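Local coordinates for putative cell adhesion protein (Parabacteroides distasonis, PDB 3LIU) that probably serves as a fimbrial (pilus) subunit of the FimA/Mfa1 family, contributing to bacterial cell adhesion, at residues Leu200-Ser212 with Ala277-Glu291. Sequence-based numbering, arbitrary orientation.
Sequences LKEVFIASAKGVS and ALNHEFYVYENTKGE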
ATOM      1  N   LEU A 200     -24.181   6.450   7.100  1.00 14.45           N
ATOM      2  CA  LEU A 200     -23.210   6.043   6.115  1.00 15.11           C
ATOM      3  C   LEU A 200     -23.777   5.021   5.115  1.00 13.61           C
ATOM      4  O   LEU A 200     -24.324   4.026   5.529  1.00 11.52           O
ATOM      5  CB  LEU A 200     -21.973   5.470   6.825  1.00 17.03           C
ATOM      6  CG  LEU A 200     -20.842   5.048   5.894  1.00 13.86           C
ATOM      7  CD1 LEU A 200     -20.185   6.319   5.257  1.00  6.12           C
ATOM      8  CD2 LEU A 200     -19.836   4.199   6.679  1.00 18.71           C
ATOM      9  N   LYS A 201     -23.614   5.269   3.814  1.00 13.13           N
ATOM     10  CA  LYS A 201     -24.070   4.331   2.756  1.00 15.44           C
ATOM     11  C   LYS A 201     -22.933   3.656   2.000  1.00 16.56           C
ATOM     12  O   LYS A 201     -23.052   2.489   1.632  1.00 16.56           O
ATOM     13  CB  LYS A 201     -24.951   5.048   1.743  1.00 14.22           C
ATOM     14  CG  LYS A 201     -26.381   5.364   2.252  1.00 17.93           C
ATOM     15  CD  LYS A 201     -27.250   5.904   1.085  1.00 29.40           C
ATOM     16  CE  LYS A 201     -28.765   5.904   1.379  1.00 35.76           C
ATOM     17  NZ  LYS A 201     -29.470   7.177   0.876  1.00 37.88           N
ATOM     18  N   GLU A 202     -21.832   4.381   1.779  1.00 14.71           N
ATOM     19  CA  GLU A 202     -20.726   3.867   0.954  1.00 16.11           C
ATOM     20  C   GLU A 202     -19.396   4.528   1.351  1.00 13.15           C
ATOM     21  O   GLU A 202     -19.354   5.688   1.775  1.00 14.57           O
ATOM     22  CB  GLU A 202     -21.021   4.132  -0.545  1.00 17.63           C
ATOM     23  CG  GLU A 202     -19.985   3.575  -1.549  1.00 19.53           C
ATOM     24  CD  GLU A 202     -20.312   2.165  -2.042  1.00 31.86           C
ATOM     25  OE1 GLU A 202     -21.348   1.617  -1.626  1.00 29.73           O
ATOM     26  OE2 GLU A 202     -19.546   1.598  -2.856  1.00 30.44           O
ATOM     27  N   VAL A 203     -18.309   3.777   1.201  1.00 13.02           N
ATOM     28  CA  VAL A 203     -16.970   4.299   1.320  1.00 12.45           C
ATOM     29  C   VAL A 203     -16.186   3.883   0.083  1.00 14.03           C
ATOM     30  O   VAL A 203     -16.321   2.742  -0.389  1.00 15.90           O
ATOM     31  CB  VAL A 203     -16.281   3.753   2.590  1.00 15.21           C
ATOM     32  CG1 VAL A 203     -14.918   4.407   2.784  1.00 12.23           C
ATOM     33  CG2 VAL A 203     -17.174   3.987   3.843  1.00 17.16           C
ATOM     34  N   PHE A 204     -15.409   4.788  -0.495  1.00 11.29           N
ATOM     35  CA  PHE A 204     -14.543   4.394  -1.612  1.00 12.56           C
ATOM     36  C   PHE A 204     -13.264   5.205  -1.707  1.00 13.42           C
ATOM     37  O   PHE A 204     -13.130   6.259  -1.072  1.00 11.18           O
ATOM     38  CB  PHE A 204     -15.315   4.327  -2.966  1.00 12.15           C
ATOM     39  CG  PHE A 204     -15.609   5.672  -3.620  1.00  9.74           C
ATOM     40  CD1 PHE A 204     -16.619   6.474  -3.159  1.00 11.67           C
ATOM     41  CD2 PHE A 204     -14.878   6.097  -4.720  1.00 12.40           C
ATOM     42  CE1 PHE A 204     -16.916   7.691  -3.763  1.00 11.12           C
ATOM     43  CE2 PHE A 204     -15.153   7.319  -5.348  1.00 14.43           C
ATOM     44  CZ  PHE A 204     -16.193   8.110  -4.880  1.00 14.18           C
ATOM     45  N   ILE A 205     -12.321   4.674  -2.487  1.00 11.54           N
ATOM     46  CA  ILE A 205     -11.026   5.294  -2.652  1.00 10.97           C
ATOM     47  C   ILE A 205     -10.863   5.779  -4.085  1.00 12.30           C
ATOM     48  O   ILE A 205     -11.301   5.085  -5.013  1.00 12.13           O
ATOM     49  CB  ILE A 205      -9.886   4.281  -2.357  1.00 12.38           C
ATOM     50  CG1 ILE A 205     -10.022   3.699  -0.957  1.00 14.38           C
ATOM     51  CG2 ILE A 205      -8.481   4.939  -2.595  1.00  9.31           C
ATOM     52  CD1 ILE A 205     -10.041   4.693   0.200  1.00 14.37           C
ATOM     53  N   ALA A 206     -10.264   6.958  -4.264  1.00  9.64           N
ATOM     54  CA  ALA A 206      -9.993   7.513  -5.621  1.00 11.61           C
ATOM     55  C   ALA A 206      -8.512   7.867  -5.713  1.00 10.93           C
ATOM     56  O   ALA A 206      -7.886   8.147  -4.706  1.00  9.78           O
ATOM     57  CB  ALA A 206     -10.872   8.759  -5.899  1.00  8.75           C
ATOM     58  N   SER A 207      -7.946   7.887  -6.916  1.00 11.73           N
ATOM     59  CA  SER A 207      -6.523   8.151  -7.092  1.00  9.83           C
ATOM     60  C   SER A 207      -5.593   7.285  -6.255  1.00 11.69           C
ATOM     61  O   SER A 207      -4.602   7.769  -5.722  1.00  9.66           O
ATOM     62  CB  SER A 207      -6.182   9.638  -6.869  1.00 15.07           C
ATOM     63  OG  SER A 207      -6.922  10.439  -7.775  1.00 11.32           O
ATOM     64  N   ALA A 208      -5.885   5.982  -6.207  1.00 12.11           N
ATOM     65  CA  ALA A 208      -4.965   4.976  -5.662  1.00  9.36           C
ATOM     66  C   ALA A 208      -3.951   4.689  -6.759  1.00  9.52           C
ATOM     67  O   ALA A 208      -4.351   4.335  -7.874  1.00 12.48           O
ATOM     68  CB  ALA A 208      -5.747   3.675  -5.300  1.00  5.41           C
ATOM     69  N   LYS A 209      -2.662   4.868  -6.489  1.00  9.48           N
ATOM     70  CA  LYS A 209      -1.664   4.434  -7.462  1.00  9.40           C
ATOM     71  C   LYS A 209      -1.769   2.920  -7.582  1.00 11.54           C
ATOM     72  O   LYS A 209      -1.746   2.193  -6.586  1.00 10.42           O
ATOM     73  CB  LYS A 209      -0.274   4.912  -7.112  1.00  8.44           C
ATOM     74  CG  LYS A 209      -0.079   6.374  -7.468  1.00 10.99           C
ATOM     75  CD  LYS A 209       1.336   6.840  -7.443  1.00  7.18           C
ATOM     76  CE  LYS A 209       1.445   8.299  -7.943  1.00  7.86           C
ATOM     77  NZ  LYS A 209       2.812   8.850  -7.881  1.00  9.21           N
ATOM     78  N   GLY A 210      -1.958   2.451  -8.811  1.00 10.76           N
ATOM     79  CA  GLY A 210      -2.168   1.037  -9.031  1.00 10.43           C
ATOM     80  C   GLY A 210      -0.927   0.310  -9.445  1.00 10.40           C
ATOM     81  O   GLY A 210      -0.979  -0.884  -9.741  1.00  9.89           O
ATOM     82  N   VAL A 211       0.194   1.037  -9.474  1.00 12.15           N
ATOM     83  CA  VAL A 211       1.514   0.467  -9.773  1.00  8.85           C
ATOM     84  C   VAL A 211       2.522   0.929  -8.722  1.00  9.78           C
ATOM     85  O   VAL A 211       2.378   2.006  -8.123  1.00 10.75           O
ATOM     86  CB  VAL A 211       2.067   0.860 -11.160  1.00 10.84           C
ATOM     87  CG1 VAL A 211       1.275   0.238 -12.316  1.00  6.23           C
ATOM     88  CG2 VAL A 211       2.140   2.415 -11.303  1.00  7.40           C
ATOM     89  N   SER A 212       3.549   0.102  -8.524  1.00 11.66           N
ATOM     90  CA  SER A 212       4.630   0.326  -7.532  1.00 11.00           C
ATOM     91  C   SER A 212       5.885  -0.428  -7.956  1.00  9.43           C
ATOM     92  O   SER A 212       5.819  -1.436  -8.669  1.00 10.45           O
ATOM     93  CB  SER A 212       4.204  -0.157  -6.126  1.00 12.66           C
ATOM     94  OG  SER A 212       5.272  -0.101  -5.153  1.00 12.55           O
ATOM     95  N   ALA A 277     -18.964  -0.939   6.150  1.00 27.02           N
ATOM     96  CA  ALA A 277     -17.910  -0.224   5.468  1.00 27.62           C
ATOM     97  C   ALA A 277     -16.920   0.329   6.495  1.00 27.30           C
ATOM     98  O   ALA A 277     -15.754   0.554   6.196  1.00 24.98           O
ATOM     99  CB  ALA A 277     -18.512   0.906   4.627  1.00 24.85           C
ATOM    100  N   LEU A 278     -17.413   0.548   7.709  1.00 27.32           N
ATOM    101  CA  LEU A 278     -16.577   0.973   8.832  1.00 25.67           C
ATOM    102  C   LEU A 278     -15.537  -0.080   9.195  1.00 21.84           C
ATOM    103  O   LEU A 278     -15.842  -1.255   9.320  1.00 21.48           O
ATOM    104  CB  LEU A 278     -17.441   1.241  10.069  1.00 24.10           C
ATOM    105  CG  LEU A 278     -18.144   2.579  10.189  1.00 28.55           C
ATOM    106  CD1 LEU A 278     -18.825   2.623  11.542  1.00 29.22           C
ATOM    107  CD2 LEU A 278     -17.146   3.723  10.042  1.00 28.92           C
ATOM    108  N   ASN A 279     -14.314   0.378   9.388  1.00 19.38           N
ATOM    109  CA  ASN A 279     -13.182  -0.455   9.622  1.00 19.72           C
ATOM    110  C   ASN A 279     -12.797  -1.418   8.486  1.00 15.97           C
ATOM    111  O   ASN A 279     -11.917  -2.206   8.652  1.00 16.08           O
ATOM    112  CB  ASN A 279     -13.353  -1.180  10.963  1.00 20.29           C
ATOM    113  CG  ASN A 279     -13.537  -0.197  12.115  1.00 23.24           C
ATOM    114  OD1 ASN A 279     -14.445  -0.325  12.919  1.00 34.06           O
ATOM    115  ND2 ASN A 279     -12.690   0.802  12.169  1.00 23.49           N
ATOM    116  N   HIS A 280     -13.448  -1.353   7.336  1.00 15.39           N
ATOM    117  CA  HIS A 280     -13.041  -2.170   6.228  1.00 14.79           C
ATOM    118  C   HIS A 280     -11.731  -1.600   5.671  1.00 12.43           C
ATOM    119  O   HIS A 280     -11.630  -0.400   5.346  1.00 16.63           O
ATOM    120  CB  HIS A 280     -14.102  -2.166   5.137  1.00 15.28           C
ATOM    121  CG  HIS A 280     -13.682  -2.900   3.917  1.00 13.23           C
ATOM    122  ND1 HIS A 280     -13.760  -4.275   3.818  1.00 16.71           N
ATOM    123  CD2 HIS A 280     -13.114  -2.464   2.768  1.00 19.89           C
ATOM    124  CE1 HIS A 280     -13.295  -4.645   2.638  1.00 18.79           C
ATOM    125  NE2 HIS A 280     -12.887  -3.572   1.987  1.00 26.43           N
ATOM    126  N   GLU A 281     -10.733  -2.449   5.544  1.00 13.82           N
ATOM    127  CA  GLU A 281      -9.419  -1.974   5.093  1.00 16.39           C
ATOM    128  C   GLU A 281      -9.304  -2.036   3.568  1.00 18.02           C
ATOM    129  O   GLU A 281      -9.705  -3.033   2.972  1.00 18.01           O
ATOM    130  CB  GLU A 281      -8.307  -2.791   5.720  1.00 17.19           C
ATOM    131  CG  GLU A 281      -8.117  -2.492   7.187  1.00 19.13           C
ATOM    132  CD  GLU A 281      -7.078  -3.384   7.853  1.00 22.58           C
ATOM    133  OE1 GLU A 281      -5.955  -3.586   7.311  1.00 20.03           O
ATOM    134  OE2 GLU A 281      -7.388  -3.871   8.943  1.00 19.19           O
ATOM    135  N   PHE A 282      -8.785  -0.954   2.962  1.00 14.31           N
ATOM    136  CA  PHE A 282      -8.500  -0.889   1.542  1.00 14.19           C
ATOM    137  C   PHE A 282      -6.995  -0.873   1.389  1.00 14.05           C
ATOM    138  O   PHE A 282      -6.325  -0.123   2.088  1.00 14.21           O
ATOM    139  CB  PHE A 282      -9.041   0.434   0.934  1.00 14.62           C
ATOM    140  CG  PHE A 282     -10.555   0.560   0.975  1.00 11.95           C
ATOM    141  CD1 PHE A 282     -11.355  -0.134   0.073  1.00 14.14           C
ATOM    142  CD2 PHE A 282     -11.176   1.335   1.936  1.00 10.79           C
ATOM    143  CE1 PHE A 282     -12.777  -0.009   0.110  1.00 12.20           C
ATOM    144  CE2 PHE A 282     -12.571   1.449   1.977  1.00 12.89           C
ATOM    145  CZ  PHE A 282     -13.363   0.780   1.049  1.00 15.51           C
ATOM    146  N   TYR A 283      -6.484  -1.628   0.417  1.00 11.63           N
ATOM    147  CA  TYR A 283      -5.082  -1.726   0.151  1.00 11.40           C
ATOM    148  C   TYR A 283      -4.717  -0.936  -1.098  1.00 12.94           C
ATOM    149  O   TYR A 283      -5.360  -1.064  -2.153  1.00 11.41           O
ATOM    150  CB  TYR A 283      -4.654  -3.192  -0.041  1.00 13.75           C
ATOM    151  CG  TYR A 283      -4.967  -4.131   1.083  1.00 13.52           C
ATOM    152  CD1 TYR A 283      -4.805  -3.734   2.426  1.00 20.75           C
ATOM    153  CD2 TYR A 283      -5.419  -5.422   0.830  1.00 18.29           C
ATOM    154  CE1 TYR A 283      -5.129  -4.590   3.474  1.00 20.81           C
ATOM    155  CE2 TYR A 283      -5.696  -6.294   1.869  1.00 21.77           C
ATOM    156  CZ  TYR A 283      -5.538  -5.879   3.183  1.00 21.81           C
ATOM    157  OH  TYR A 283      -5.840  -6.730   4.222  1.00 14.57           O
ATOM    158  N   VAL A 284      -3.645  -0.151  -0.976  1.00 12.76           N
ATOM    159  CA  VAL A 284      -3.244   0.761  -2.037  1.00 12.53           C
ATOM    160  C   VAL A 284      -1.725   0.761  -2.048  1.00 10.79           C
ATOM    161  O   VAL A 284      -1.092   0.348  -1.054  1.00 12.75           O
ATOM    162  CB  VAL A 284      -3.787   2.235  -1.803  1.00 11.47           C
ATOM    163  CG1 VAL A 284      -5.285   2.293  -1.819  1.00 11.60           C
ATOM    164  CG2 VAL A 284      -3.267   2.820  -0.496  1.00 10.96           C
ATOM    165  N   TYR A 285      -1.130   1.223  -3.143  1.00 13.31           N
ATOM    166  CA  TYR A 285       0.324   1.422  -3.185  1.00 12.21           C
ATOM    167  C   TYR A 285       0.646   2.862  -2.733  1.00 11.72           C
ATOM    168  O   TYR A 285      -0.261   3.708  -2.533  1.00 10.67           O
ATOM    169  CB  TYR A 285       0.909   1.134  -4.588  1.00 12.82           C
ATOM    170  CG  TYR A 285       0.896  -0.323  -5.060  1.00 10.24           C
ATOM    171  CD1 TYR A 285       1.183  -1.370  -4.195  1.00 10.66           C
ATOM    172  CD2 TYR A 285       0.647  -0.637  -6.392  1.00  9.54           C
ATOM    173  CE1 TYR A 285       1.200  -2.673  -4.615  1.00 11.50           C
ATOM    174  CE2 TYR A 285       0.675  -1.985  -6.838  1.00 10.64           C
ATOM    175  CZ  TYR A 285       0.935  -2.974  -5.951  1.00  7.57           C
ATOM    176  OH  TYR A 285       0.931  -4.297  -6.305  1.00  7.21           O
ATOM    177  N   GLU A 286       1.937   3.156  -2.635  1.00 12.14           N
ATOM    178  CA  GLU A 286       2.361   4.491  -2.227  1.00 11.43           C
ATOM    179  C   GLU A 286       1.905   5.536  -3.214  1.00  9.16           C
ATOM    180  O   GLU A 286       1.893   5.323  -4.431  1.00 10.17           O
ATOM    181  CB  GLU A 286       3.885   4.597  -2.069  1.00  9.09           C
ATOM    182  CG  GLU A 286       4.468   3.677  -1.004  1.00 16.11           C
ATOM    183  CD  GLU A 286       5.880   4.063  -0.575  1.00 16.23           C
ATOM    184  OE1 GLU A 286       6.696   4.401  -1.462  1.00 14.43           O
ATOM    185  OE2 GLU A 286       6.182   3.949   0.648  1.00 12.31           O
ATOM    186  N   ASN A 287       1.498   6.659  -2.653  1.00  9.91           N
ATOM    187  CA  ASN A 287       1.230   7.871  -3.380  1.00 10.60           C
ATOM    188  C   ASN A 287       1.475   9.089  -2.468  1.00 10.24           C
ATOM    189  O   ASN A 287       0.724   9.332  -1.509  1.00 12.15           O
ATOM    190  CB  ASN A 287      -0.198   7.888  -3.890  1.00 11.98           C
ATOM    191  CG  ASN A 287      -0.485   9.117  -4.751  1.00 11.10           C
ATOM    192  OD1 ASN A 287       0.409   9.918  -4.982  1.00 13.58           O
ATOM    193  ND2 ASN A 287      -1.739   9.292  -5.178  1.00  9.41           N
ATOM    194  N   THR A 288       2.565   9.774  -2.722  1.00  8.42           N
ATOM    195  CA  THR A 288       2.898  11.022  -2.046  1.00 12.01           C
ATOM    196  C   THR A 288       2.921  12.151  -3.024  1.00 14.07           C
ATOM    197  O   THR A 288       2.761  13.301  -2.644  1.00 14.53           O
ATOM    198  CB  THR A 288       4.267  10.959  -1.323  1.00 12.91           C
ATOM    199  OG1 THR A 288       5.323  10.870  -2.284  1.00 11.39           O
ATOM    200  CG2 THR A 288       4.295   9.737  -0.393  1.00 11.32           C
ATOM    201  N   LYS A 289       3.130  11.849  -4.301  1.00 15.08           N
ATOM    202  CA  LYS A 289       3.231  12.928  -5.294  1.00 13.76           C
ATOM    203  C   LYS A 289       1.908  13.340  -5.936  1.00 12.83           C
ATOM    204  O   LYS A 289       1.757  14.487  -6.309  1.00 12.83           O
ATOM    205  CB  LYS A 289       4.286  12.598  -6.349  1.00 14.08           C
ATOM    206  CG  LYS A 289       5.693  12.595  -5.715  1.00 12.39           C
ATOM    207  CD  LYS A 289       6.732  12.036  -6.640  1.00 20.74           C
ATOM    208  CE  LYS A 289       8.116  11.907  -5.969  1.00 23.81           C
ATOM    209  NZ  LYS A 289       9.167  11.763  -7.048  1.00 19.61           N
ATOM    210  N   GLY A 290       0.961  12.423  -6.080  1.00 12.23           N
ATOM    211  CA  GLY A 290      -0.364  12.769  -6.626  1.00 14.19           C
ATOM    212  C   GLY A 290      -0.311  13.497  -7.964  1.00 12.12           C
ATOM    213  O   GLY A 290      -1.044  14.440  -8.175  1.00 10.70           O
ATOM    214  N   GLU A 291       0.562  13.065  -8.867  1.00 12.81           N
ATOM    215  CA  GLU A 291       0.742  13.810 -10.129  1.00 10.60           C
ATOM    216  C   GLU A 291      -0.504  13.828 -11.001  1.00 11.65           C
ATOM    217  O   GLU A 291      -1.240  12.840 -11.083  1.00 10.82           O
ATOM    218  CB  GLU A 291       1.916  13.288 -10.956  1.00 11.26           C
ATOM    219  CG  GLU A 291       3.243  13.270 -10.253  1.00 12.23           C
ATOM    220  CD  GLU A 291       3.521  11.884  -9.638  1.00 16.25           C
ATOM    221  OE1 GLU A 291       2.597  11.296  -9.050  1.00 13.59           O
ATOM    222  OE2 GLU A 291       4.642  11.373  -9.812  1.00 14.52           O
TER
HETATM  223  O   HOH W   1      -2.352   5.050  -3.528  1.00 10.53           O
HETATM  224  O   HOH W   2       3.461   3.874  -6.394  1.00 13.01           O
HETATM  225  O   HOH W   3       3.744   0.820  -2.955  1.00  7.96           O
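Strands 200-206 and 282-284 run almost parallel, 3° between their directions, but their axes stay 9.1 Å apart, so they face each other through side chains as members of two different sheets. Val203 sets CG2 tightly against CB of Ala277, at 3.4 Å, and turns CG1 to CE2 of Phe282. Ile205 lays CG1 over a face of that ring, a CH-pi contact 4.1 Å from its centroid, and Ala208 CB packs against Val284 CG1. Beyond this apolar layer the chains draw together. Ser212 places CB over the Tyr285 ring, 3.7 Å from the centroid, and the Tyr285 hydroxyl reaches on to Glu119. Two waters bridge the backbones here, one linking Lys209 N to Tyr285 O, and a third joins Ser212 OG to Glu286 N. Asn287, with CG anti to its own N (chi1 -176°), sends ND2 to Ser207 O at 3.3 Å, nearly in line with the C=O, and its OD1 accepts from Gly290 N in an Asx motif. Lys209 runs extended across this amide, and its NZ meets the syn lone pair of Glu291 OE1 at 2.7 Å; Glu224 is its second acidic partner. A leucine in place of Asn287 would probably leave Gly290 N without its acceptor and free the turn that presents Glu291. Apolar packing thus joins the two sheets at one end, while waters, an amide and a salt bridge join polar groups at the other.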